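Local coordinates for fucolectin-related protein (Streptococcus pneumoniae, PDB 2WMF) that probably hydrolyses glycosidic bonds in host blood-group carbohydrate antigens, acting as the catalytic module of a family 98 glycoside hydrolase, at residues Leu40-Tyr45 / Tyr297-Asn302; Leu53-Thr58 / Glu507-Ala512; Ser240-Trp245 / Tyr290-Ala295. One frame throughout, in Å; residues are numbered along the deposited sequence.

Contact 1. Residues Leu40-Tyr45 / Tyr297-Asn302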
loop_
_atom_site.group_PDB
_atom_site.type_symbol
_atom_site.label_atom_id
_atom_site.label_comp_id
_atom_site.label_asym_id
_atom_site.label_seq_id
_atom_site.Cartn_x
_atom_site.Cartn_y
_atom_site.Cartn_z
ATOM N N LEU A 40 -1.642 -9.753 -3.864
ATOM C CA LEU A 40 -0.376 -9.051 -4.154
ATOM C C LEU A 40 -0.148 -9.064 -5.654
ATOM O O LEU A 40 -0.049 -10.132 -6.257
ATOM C CB LEU A 40 0.780 -9.735 -3.412
ATOM C CG LEU A 40 2.206 -9.223 -3.711
ATOM C CD1 LEU A 40 2.359 -7.828 -3.075
ATOM C CD2 LEU A 40 3.328 -10.162 -3.207
ATOM N N LEU A 41 -0.038 -7.869 -6.254
ATOM C CA LEU A 41 0.291 -7.696 -7.634
ATOM C C LEU A 41 1.784 -7.309 -7.793
ATOM O O LEU A 41 2.283 -6.427 -7.101
ATOM C CB LEU A 41 -0.577 -6.628 -8.298
ATOM C CG LEU A 41 -2.063 -6.970 -8.451
ATOM C CD1 LEU A 41 -2.916 -5.715 -8.744
ATOM C CD2 LEU A 41 -2.244 -8.021 -9.546
ATOM N N SER A 42 2.453 -8.006 -8.695
ATOM C CA SER A 42 3.834 -7.734 -9.083
ATOM C C SER A 42 3.887 -7.501 -10.586
ATOM O O SER A 42 3.414 -8.326 -11.357
ATOM C CB SER A 42 4.764 -8.866 -8.674
ATOM O OG SER A 42 4.604 -9.221 -7.308
ATOM N N PRO A 43 4.427 -6.338 -11.017
ATOM C CA PRO A 43 4.335 -5.949 -12.409
ATOM C C PRO A 43 5.527 -6.249 -13.325
ATOM O O PRO A 43 6.704 -6.157 -12.904
ATOM C CB PRO A 43 4.164 -4.432 -12.325
ATOM C CG PRO A 43 4.983 -4.073 -11.140
ATOM C CD PRO A 43 4.983 -5.239 -10.196
ATOM N N LEU A 44 5.187 -6.603 -14.563
ATOM C CA LEU A 44 6.123 -6.666 -15.708
ATOM C C LEU A 44 5.696 -5.631 -16.788
ATOM O O LEU A 44 4.523 -5.268 -16.936
ATOM C CB LEU A 44 6.089 -8.083 -16.319
ATOM C CG LEU A 44 6.649 -9.219 -15.438
ATOM C CD1 LEU A 44 6.288 -10.619 -16.063
ATOM C CD2 LEU A 44 8.201 -9.101 -15.100
ATOM N N TYR A 45 6.673 -5.200 -17.586
ATOM C CA TYR A 45 6.523 -4.067 -18.510
ATOM C C TYR A 45 7.017 -4.451 -19.906
ATOM O O TYR A 45 8.104 -5.019 -20.056
ATOM C CB TYR A 45 7.284 -2.840 -17.988
ATOM C CG TYR A 45 6.710 -2.387 -16.678
ATOM C CD1 TYR A 45 5.728 -1.430 -16.615
ATOM C CD2 TYR A 45 7.133 -2.965 -15.496
ATOM C CE1 TYR A 45 5.174 -1.053 -15.393
ATOM C CE2 TYR A 45 6.583 -2.606 -14.267
ATOM C CZ TYR A 45 5.593 -1.643 -14.230
ATOM O OH TYR A 45 5.041 -1.263 -13.012
ATOM N N TYR A 297 13.122 -1.243 -8.334
ATOM C CA TYR A 297 13.415 -1.275 -6.917
ATOM C C TYR A 297 12.514 -2.213 -6.125
ATOM O O TYR A 297 12.982 -2.963 -5.293
ATOM C CB TYR A 297 13.254 0.126 -6.339
ATOM C CG TYR A 297 13.551 0.258 -4.854
ATOM C CD1 TYR A 297 14.733 -0.201 -4.308
ATOM C CD2 TYR A 297 12.647 0.910 -3.993
ATOM C CE1 TYR A 297 15.031 -0.018 -2.992
ATOM C CE2 TYR A 297 12.939 1.094 -2.670
ATOM C CZ TYR A 297 14.112 0.629 -2.142
ATOM O OH TYR A 297 14.438 0.812 -0.796
ATOM N N THR A 298 11.228 -2.141 -6.408
ATOM C CA THR A 298 10.203 -2.800 -5.571
ATOM C C THR A 298 9.956 -4.280 -5.937
ATOM O O THR A 298 9.237 -4.956 -5.194
ATOM C CB THR A 298 8.851 -2.025 -5.579
ATOM O OG1 THR A 298 8.378 -1.847 -6.915
ATOM C CG2 THR A 298 8.982 -0.631 -4.948
ATOM N N PHE A 299 10.484 -4.768 -7.054
ATOM C CA PHE A 299 10.220 -6.149 -7.465
ATOM C C PHE A 299 11.450 -6.921 -7.887
ATOM O O PHE A 299 11.933 -7.752 -7.134
ATOM C CB PHE A 299 9.108 -6.193 -8.539
ATOM C CG PHE A 299 8.706 -7.588 -8.968
ATOM C CD1 PHE A 299 8.643 -8.662 -8.042
ATOM C CD2 PHE A 299 8.362 -7.824 -10.295
ATOM C CE1 PHE A 299 8.266 -9.932 -8.453
ATOM C CE2 PHE A 299 7.989 -9.088 -10.716
ATOM C CZ PHE A 299 7.937 -10.144 -9.787
ATOM N N MET A 300 12.015 -6.600 -9.059
ATOM C CA MET A 300 12.995 -7.523 -9.684
ATOM C C MET A 300 13.686 -6.799 -10.856
ATOM O O MET A 300 13.063 -6.040 -11.573
ATOM C CB MET A 300 12.239 -8.771 -10.192
ATOM C CG MET A 300 13.001 -9.966 -10.496
ATOM S SD MET A 300 11.892 -11.399 -10.823
ATOM C CE MET A 300 11.067 -10.923 -12.320
ATOM N N THR A 301 14.975 -7.085 -11.041
ATOM C CA THR A 301 15.665 -6.792 -12.287
ATOM C C THR A 301 16.486 -8.035 -12.637
ATOM O O THR A 301 17.028 -8.748 -11.752
ATOM C CB THR A 301 16.581 -5.529 -12.233
ATOM O OG1 THR A 301 17.677 -5.770 -11.350
ATOM C CG2 THR A 301 15.727 -4.221 -11.814
ATOM N N ASN A 302 16.563 -8.296 -13.926
ATOM C CA ASN A 302 17.302 -9.465 -14.460
ATOM C C ASN A 302 16.891 -10.776 -13.761
ATOM O O ASN A 302 17.711 -11.691 -13.527
ATOM C CB ASN A 302 18.809 -9.216 -14.355
ATOM C CG ASN A 302 19.255 -8.085 -15.233
ATOM O OD1 ASN A 302 18.672 -7.848 -16.303
ATOM N ND2 ASN A 302 20.260 -7.338 -14.775
#
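Ser42 and Phe299 mark the nearest backbone approach, their CA atoms 6.8 Å apart, where strand 40-45 passes Phe299, the first residue to leave helical phi/psi after a short helix. The Phe299 ring lies between the two backbones, its face turned to Ser42. Ser42 CB stands 3.6 Å from the centroid of the Phe299 ring and only 13° off its normal, so the CH-pi contact is made by the methylene squarely over the centre of the face. With chi1 at -51°, Ser42 OG swings away from its own carbonyl carbon and lies over the CD1-CE1 side of the ring, 3.9 Å from Phe299 CE1. The opposite face is met by Met300 CB, displaced toward the rim, which leaves the ring sandwiched between a strand residue and its own neighbour in sequence. In the fold, 40-45 belongs to the first strand of a closed eight-stranded parallel barrel, and 297-302 follows the eighth; Ser42 and Phe299 both also touch Phe309 of helix 307-322, placing this packing on the outer side of the barrel wall. The next two strand residues reach the CD2-CE2 side of the ring. Pro43 O comes obliquely to within 3.5 Å of Phe299 CD2, while Leu44 CD2 lies near the ring plane, 4.4 Å from Phe299 CE2. The same Leu44 methyl reaches the terminal methyl of Met300, CD2 to CE 4.4 Å. Ala62 of helix 59-64 touches Leu44, Phe299 and Met300 alike, extending the buried apolar cluster beyond the two segments.

Contact 2. Residues Leu53-Thr58 / Glu507-Ala512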
loop_
_atom_site.group_PDB
_atom_site.type_symbol
_atom_site.label_atom_id
_atom_site.label_comp_id
_atom_site.label_asym_id
_atom_site.label_seq_id
_atom_site.Cartn_x
_atom_site.Cartn_y
_atom_site.Cartn_z
ATOM N N LEU A 53 10.041 -7.758 -22.887
ATOM C CA LEU A 53 9.926 -7.217 -21.482
ATOM C C LEU A 53 11.130 -6.370 -21.041
ATOM O O LEU A 53 12.279 -6.637 -21.401
ATOM C CB LEU A 53 9.692 -8.348 -20.440
ATOM C CG LEU A 53 8.438 -9.215 -20.599
ATOM C CD1 LEU A 53 8.529 -10.384 -19.623
ATOM C CD2 LEU A 53 7.149 -8.410 -20.365
ATOM N N TRP A 54 10.835 -5.329 -20.277
ATOM C CA TRP A 54 11.824 -4.365 -19.777
ATOM C C TRP A 54 12.493 -4.900 -18.505
ATOM O O TRP A 54 12.041 -5.886 -17.906
ATOM C CB TRP A 54 11.126 -3.026 -19.557
ATOM C CG TRP A 54 12.037 -1.838 -19.380
ATOM C CD1 TRP A 54 12.067 -0.992 -18.311
ATOM C CD2 TRP A 54 13.026 -1.363 -20.295
ATOM N NE1 TRP A 54 13.009 0.001 -18.504
ATOM C CE2 TRP A 54 13.625 -0.211 -19.707
ATOM C CE3 TRP A 54 13.473 -1.797 -21.540
ATOM C CZ2 TRP A 54 14.636 0.504 -20.339
ATOM C CZ3 TRP A 54 14.500 -1.078 -22.167
ATOM C CH2 TRP A 54 15.070 0.046 -21.555
ATOM N N TRP A 55 13.596 -4.276 -18.104
ATOM C CA TRP A 55 14.293 -4.579 -16.838
ATOM C C TRP A 55 14.890 -5.989 -16.767
ATOM O O TRP A 55 15.240 -6.485 -15.705
ATOM C CB TRP A 55 13.362 -4.272 -15.632
ATOM C CG TRP A 55 13.306 -2.796 -15.315
ATOM C CD1 TRP A 55 14.374 -1.951 -15.240
ATOM C CD2 TRP A 55 12.142 -1.992 -15.122
ATOM N NE1 TRP A 55 13.950 -0.682 -14.945
ATOM C CE2 TRP A 55 12.576 -0.676 -14.904
ATOM C CE3 TRP A 55 10.766 -2.258 -15.099
ATOM C CZ2 TRP A 55 11.696 0.349 -14.624
ATOM C CZ3 TRP A 55 9.889 -1.212 -14.868
ATOM C CH2 TRP A 55 10.364 0.063 -14.617
ATOM N N GLY A 56 15.077 -6.610 -17.932
ATOM C CA GLY A 56 15.728 -7.907 -17.992
ATOM C C GLY A 56 14.930 -9.068 -17.426
ATOM O O GLY A 56 15.475 -10.133 -17.179
ATOM N N ASN A 57 13.635 -8.856 -17.219
ATOM C CA ASN A 57 12.814 -9.848 -16.569
ATOM C C ASN A 57 12.114 -10.768 -17.568
ATOM O O ASN A 57 11.989 -10.468 -18.764
ATOM C CB ASN A 57 11.794 -9.110 -15.672
ATOM C CG ASN A 57 12.450 -8.410 -14.480
ATOM O OD1 ASN A 57 13.510 -8.832 -14.027
ATOM N ND2 ASN A 57 11.789 -7.381 -13.930
ATOM N N THR A 58 11.651 -11.898 -17.040
ATOM C CA THR A 58 10.786 -12.833 -17.783
ATOM C C THR A 58 9.518 -13.154 -16.973
ATOM O O THR A 58 9.519 -13.022 -15.768
ATOM C CB THR A 58 11.522 -14.171 -18.105
ATOM O OG1 THR A 58 11.862 -14.912 -16.903
ATOM C CG2 THR A 58 12.756 -13.887 -18.925
ATOM N N GLU A 507 20.204 4.014 -20.007
ATOM C CA GLU A 507 20.697 4.426 -18.700
ATOM C C GLU A 507 19.886 3.774 -17.582
ATOM O O GLU A 507 20.440 3.417 -16.539
ATOM C CB GLU A 507 20.682 5.956 -18.526
ATOM C CG GLU A 507 21.698 6.685 -19.419
ATOM C CD GLU A 507 21.213 6.995 -20.833
ATOM O OE1 GLU A 507 20.093 6.567 -21.304
ATOM O OE2 GLU A 507 22.010 7.716 -21.514
ATOM N N GLU A 508 18.580 3.631 -17.818
ATOM C CA GLU A 508 17.708 3.000 -16.822
ATOM C C GLU A 508 18.086 1.537 -16.697
ATOM O O GLU A 508 18.120 0.956 -15.569
ATOM C CB GLU A 508 16.214 3.196 -17.133
ATOM C CG GLU A 508 15.338 2.506 -16.053
ATOM C CD GLU A 508 13.887 2.879 -16.139
ATOM O OE1 GLU A 508 13.303 2.683 -17.226
ATOM O OE2 GLU A 508 13.320 3.364 -15.130
ATOM N N LEU A 509 18.356 0.894 -17.834
ATOM C CA LEU A 509 18.822 -0.503 -17.783
ATOM C C LEU A 509 20.171 -0.654 -17.064
ATOM O O LEU A 509 20.353 -1.604 -16.331
ATOM C CB LEU A 509 18.881 -1.115 -19.166
ATOM C CG LEU A 509 17.588 -1.268 -19.924
ATOM C CD1 LEU A 509 17.905 -1.911 -21.293
ATOM C CD2 LEU A 509 16.562 -2.120 -19.110
ATOM N N GLU A 510 21.090 0.308 -17.236
ATOM C CA GLU A 510 22.362 0.301 -16.490
ATOM C C GLU A 510 22.122 0.286 -14.995
ATOM O O GLU A 510 22.737 -0.517 -14.247
ATOM C CB GLU A 510 23.318 1.467 -16.890
ATOM C CG GLU A 510 24.556 1.561 -15.941
ATOM C CD GLU A 510 25.425 2.827 -16.101
ATOM O OE1 GLU A 510 26.321 3.032 -15.234
ATOM O OE2 GLU A 510 25.190 3.620 -17.049
ATOM N N LEU A 511 21.210 1.161 -14.538
ATOM C CA LEU A 511 20.849 1.185 -13.121
ATOM C C LEU A 511 20.283 -0.169 -12.671
ATOM O O LEU A 511 20.660 -0.690 -11.622
ATOM C CB LEU A 511 19.842 2.302 -12.819
ATOM C CG LEU A 511 19.389 2.465 -11.376
ATOM C CD1 LEU A 511 20.604 2.602 -10.407
ATOM C CD2 LEU A 511 18.370 3.633 -11.215
ATOM N N ALA A 512 19.403 -0.724 -13.513
ATOM C CA ALA A 512 18.752 -2.042 -13.206
ATOM C C ALA A 512 19.833 -3.161 -13.124
ATOM O O ALA A 512 19.776 -4.072 -12.280
ATOM C CB ALA A 512 17.685 -2.382 -14.245
HETATM O O HOH W 1 16.192 0.694 -13.401
#
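Trp54 and Trp55 present their indoles to one side of helix segment 507-512, where Glu508, Leu509 and Ala512 receive them. Trp54 CG is anti to its backbone N (chi1 -165°), whereas Trp55 CG is anti to its carbonyl carbon (chi1 -79°), which brings Trp54 CD1 over the centre of one face of the Trp55 ring. Glu508 has CG anti to its backbone N and an extended chain beyond, a shape that carries the carboxylate from the helix to the indole N-H of Trp54. The hydrogen bond, Trp54 NE1 to Glu508 OE1, is 3.0 Å long with 157° at the hydrogen; the donor approaches from above the carboxylate plane. Both oxygens of Glu508 have further partners: OE1 also accepts from Trp504 N, and OE2 bonds Tyr267 OH, so the group is fixed in rotation. On the face of Trp54, Leu509 CD2 lies 3.4 Å from the centroid of the six-membered ring, a CH-pi contact, and Leu509 CG comes close as well, 3.3 Å from Trp54 CH2. The two tryptophans sit at the start of a type I' beta turn, Trp54 to Asn57, in the loop between the first barrel strand and helix 59-64; helix 506-517 belongs to the C-terminal family region, so the turn joins it to the barrel. Ala512 CB meets the Trp55 edge, 3.5 Å from CD1, and Glu508 OE2 lies near the same ring plane, 3.5 Å from Trp55 CZ2. One water accepts from Trp55 NE1 at 3.1 Å and donates to the helix carbonyl Glu508 O at 2.9 Å.

Contact 3. Residues Ser240-Trp245 / Tyr290-Ala295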
loop_
_atom_site.group_PDB
_atom_site.type_symbol
_atom_site.label_atom_id
_atom_site.label_comp_id
_atom_site.label_asym_id
_atom_site.label_seq_id
_atom_site.Cartn_x
_atom_site.Cartn_y
_atom_site.Cartn_z
ATOM N N SER A 240 -4.113 -0.181 -2.859
ATOM C CA SER A 240 -3.099 0.821 -3.189
ATOM C C SER A 240 -2.120 0.367 -4.222
ATOM O O SER A 240 -1.779 -0.820 -4.306
ATOM C CB SER A 240 -2.280 1.132 -1.910
ATOM O OG SER A 240 -1.819 -0.088 -1.287
ATOM N N SER A 241 -1.629 1.351 -4.996
ATOM C CA SER A 241 -0.343 1.230 -5.673
ATOM C C SER A 241 0.605 2.126 -4.888
ATOM O O SER A 241 0.476 3.344 -4.896
ATOM C CB SER A 241 -0.372 1.714 -7.117
ATOM O OG SER A 241 0.945 1.793 -7.635
ATOM N N THR A 242 1.542 1.504 -4.205
ATOM C CA THR A 242 2.536 2.186 -3.363
ATOM C C THR A 242 3.710 2.523 -4.289
ATOM O O THR A 242 4.392 1.608 -4.770
ATOM C CB THR A 242 3.019 1.270 -2.204
ATOM O OG1 THR A 242 1.958 1.048 -1.277
ATOM C CG2 THR A 242 4.198 1.879 -1.471
ATOM N N ASP A 243 3.939 3.826 -4.528
ATOM C CA ASP A 243 4.855 4.238 -5.602
ATOM C C ASP A 243 6.085 4.956 -5.057
ATOM O O ASP A 243 5.977 6.081 -4.567
ATOM C CB ASP A 243 4.128 5.107 -6.638
ATOM C CG ASP A 243 4.993 5.459 -7.837
ATOM O OD1 ASP A 243 6.121 4.930 -7.938
ATOM O OD2 ASP A 243 4.475 6.228 -8.684
ATOM N N THR A 244 7.240 4.328 -5.212
ATOM C CA THR A 244 8.512 4.903 -4.687
ATOM C C THR A 244 9.003 6.090 -5.553
ATOM O O THR A 244 9.911 6.809 -5.140
ATOM C CB THR A 244 9.611 3.868 -4.549
ATOM O OG1 THR A 244 9.924 3.325 -5.827
ATOM C CG2 THR A 244 9.184 2.713 -3.549
ATOM N N TRP A 245 8.370 6.303 -6.716
ATOM C CA TRP A 245 8.584 7.550 -7.473
ATOM C C TRP A 245 8.214 8.777 -6.625
ATOM O O TRP A 245 8.662 9.894 -6.920
ATOM C CB TRP A 245 7.787 7.575 -8.789
ATOM C CG TRP A 245 8.406 6.891 -9.968
ATOM C CD1 TRP A 245 8.087 5.667 -10.485
ATOM C CD2 TRP A 245 9.410 7.437 -10.832
ATOM N NE1 TRP A 245 8.843 5.407 -11.594
ATOM C CE2 TRP A 245 9.644 6.486 -11.858
ATOM C CE3 TRP A 245 10.116 8.631 -10.854
ATOM C CZ2 TRP A 245 10.602 6.679 -12.869
ATOM C CZ3 TRP A 245 11.058 8.840 -11.880
ATOM C CH2 TRP A 245 11.294 7.849 -12.858
ATOM N N TYR A 290 -2.684 -4.934 -3.007
ATOM C CA TYR A 290 -1.386 -4.233 -2.910
ATOM C C TYR A 290 -0.625 -4.345 -4.224
ATOM O O TYR A 290 -0.392 -5.464 -4.727
ATOM C CB TYR A 290 -0.553 -4.839 -1.774
ATOM C CG TYR A 290 -1.251 -4.917 -0.433
ATOM C CD1 TYR A 290 -1.077 -3.925 0.523
ATOM C CD2 TYR A 290 -2.039 -6.015 -0.097
ATOM C CE1 TYR A 290 -1.698 -4.008 1.760
ATOM C CE2 TYR A 290 -2.683 -6.108 1.132
ATOM C CZ TYR A 290 -2.501 -5.099 2.069
ATOM O OH TYR A 290 -3.115 -5.178 3.302
ATOM N N ASN A 291 -0.239 -3.186 -4.765
ATOM C CA ASN A 291 0.517 -3.062 -5.982
ATOM C C ASN A 291 1.643 -2.048 -5.731
ATOM O O ASN A 291 1.566 -1.319 -4.763
ATOM C CB ASN A 291 -0.418 -2.594 -7.129
ATOM C CG ASN A 291 0.086 -2.922 -8.530
ATOM O OD1 ASN A 291 1.235 -3.330 -8.762
ATOM N ND2 ASN A 291 -0.835 -2.750 -9.505
ATOM N N PHE A 292 2.653 -2.017 -6.603
ATOM C CA PHE A 292 3.889 -1.277 -6.345
ATOM C C PHE A 292 4.554 -0.764 -7.610
ATOM O O PHE A 292 4.522 -1.429 -8.656
ATOM C CB PHE A 292 4.917 -2.153 -5.606
ATOM C CG PHE A 292 4.380 -2.671 -4.320
ATOM C CD1 PHE A 292 4.517 -1.939 -3.146
ATOM C CD2 PHE A 292 3.624 -3.841 -4.303
ATOM C CE1 PHE A 292 3.964 -2.386 -1.956
ATOM C CE2 PHE A 292 3.040 -4.306 -3.109
ATOM C CZ PHE A 292 3.191 -3.550 -1.941
ATOM N N GLU A 293 5.173 0.400 -7.470
ATOM C CA GLU A 293 6.191 0.896 -8.397
ATOM C C GLU A 293 7.265 1.556 -7.541
ATOM O O GLU A 293 7.037 1.808 -6.379
ATOM C CB GLU A 293 5.588 1.967 -9.331
ATOM C CG GLU A 293 4.472 1.517 -10.219
ATOM C CD GLU A 293 4.023 2.578 -11.258
ATOM O OE1 GLU A 293 4.896 3.321 -11.793
ATOM O OE2 GLU A 293 2.798 2.661 -11.529
ATOM N N CYS A 294 8.441 1.863 -8.088
ATOM C CA CYS A 294 8.978 1.401 -9.388
ATOM C C CYS A 294 9.641 0.016 -9.245
ATOM O O CYS A 294 10.528 -0.177 -8.396
ATOM C CB CYS A 294 10.041 2.376 -9.856
ATOM S SG CYS A 294 10.904 1.871 -11.386
ATOM N N ALA A 295 9.203 -0.923 -10.097
ATOM C CA ALA A 295 9.519 -2.353 -10.021
ATOM C C ALA A 295 10.986 -2.681 -10.101
ATOM O O ALA A 295 11.411 -3.713 -9.599
ATOM C CB ALA A 295 8.755 -3.111 -11.134
HETATM O O HOH W 2 0.569 -1.365 -1.947
HETATM O O HOH W 3 0.824 1.254 -10.255
HETATM O O HOH W 4 4.416 5.983 -11.323
HETATM O O HOH W 5 7.436 2.575 -12.434
#
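Ser240-Asp243 and Tyr290-Glu293 run as adjacent parallel strands, their axes 4.3 Å apart at closest approach and their directions 26° apart. Four backbone bonds join them: Asn291 N to Ser240 O, Thr242 N to Asn291 O, Glu293 N to Thr242 O, and Thr244 N to Glu293 O. A fifth bond uses a side chain, Cys294 N giving its hydrogen to Thr244 OG1 over 3.1 Å. It adds a bond just past the last strand residues, at the cis peptide between Glu293 and Cys294, and Thr244 OG1 is itself bonded to Tyr267 O.

On one face of the sheet Thr242 and Phe292 lie side by side, with Thr242 CB 3.7 Å from Phe292 CD1. On the other, Asp243 OD1 touches Glu293 CB at 3.3 Å. The same oxygen accepts Trp245 N at 2.9 Å, a capping bond at the turn after the strand, while Asp243 OD2 is held by Thr214 OG1. Beyond Glu293 CG the chain is extended, taking its carboxylate to three waters: one bridges Glu293 OE1 to Asp243 OD2, 2.7 Å on each side, a second links OE1 to Trp245 NE1, and a third links OE2 to Ser241 OG. Trp245 stands almost at right angles to that carboxylate (87° between planes), and its NE1 lies 3.7 Å from Cys294 CB.

Farther out, helix 272-283 covers the Thr242 and Phe292 face, so the face of Asp243, Glu293 and Asn291 is the one toward the barrel interior; there Lys212 makes long, weak ion pairs with both acids, and Asn291 ND2 bonds Glu77 OE1. Strands 237-243 and 289-293 are the seventh and eighth of a (beta/alpha)8 barrel; glycoside hydrolases of this fold carry their active site at the C-terminal ends of the strands, so the Asp243 and Glu293 cluster probably lies in or near it.

Contacts 1 and 3 flank the seam that closes the barrel: their centres are 9 Å apart, and Leu41 N lies 2.9 Å from Tyr290 O, a probable hydrogen bond between the first and eighth strands. The chain then runs from strand 289-293 into helix 295-298, whose end opens segment 297-302, where Met300 N turns back to Ala295 O at 3.0 Å. Contact 2 extends this arrangement to the C-terminal region, its centre 11 Å from contact 1, joined by probable bonds Tyr45 O to Trp54 N and Thr301 OG1 to Ala512 O. Although contacts 2 and 3 are centred 17 Å apart, Trp55 CZ2 reaches Cys294 SG at 3.7 Å, beside the barrel end that probably holds the active site.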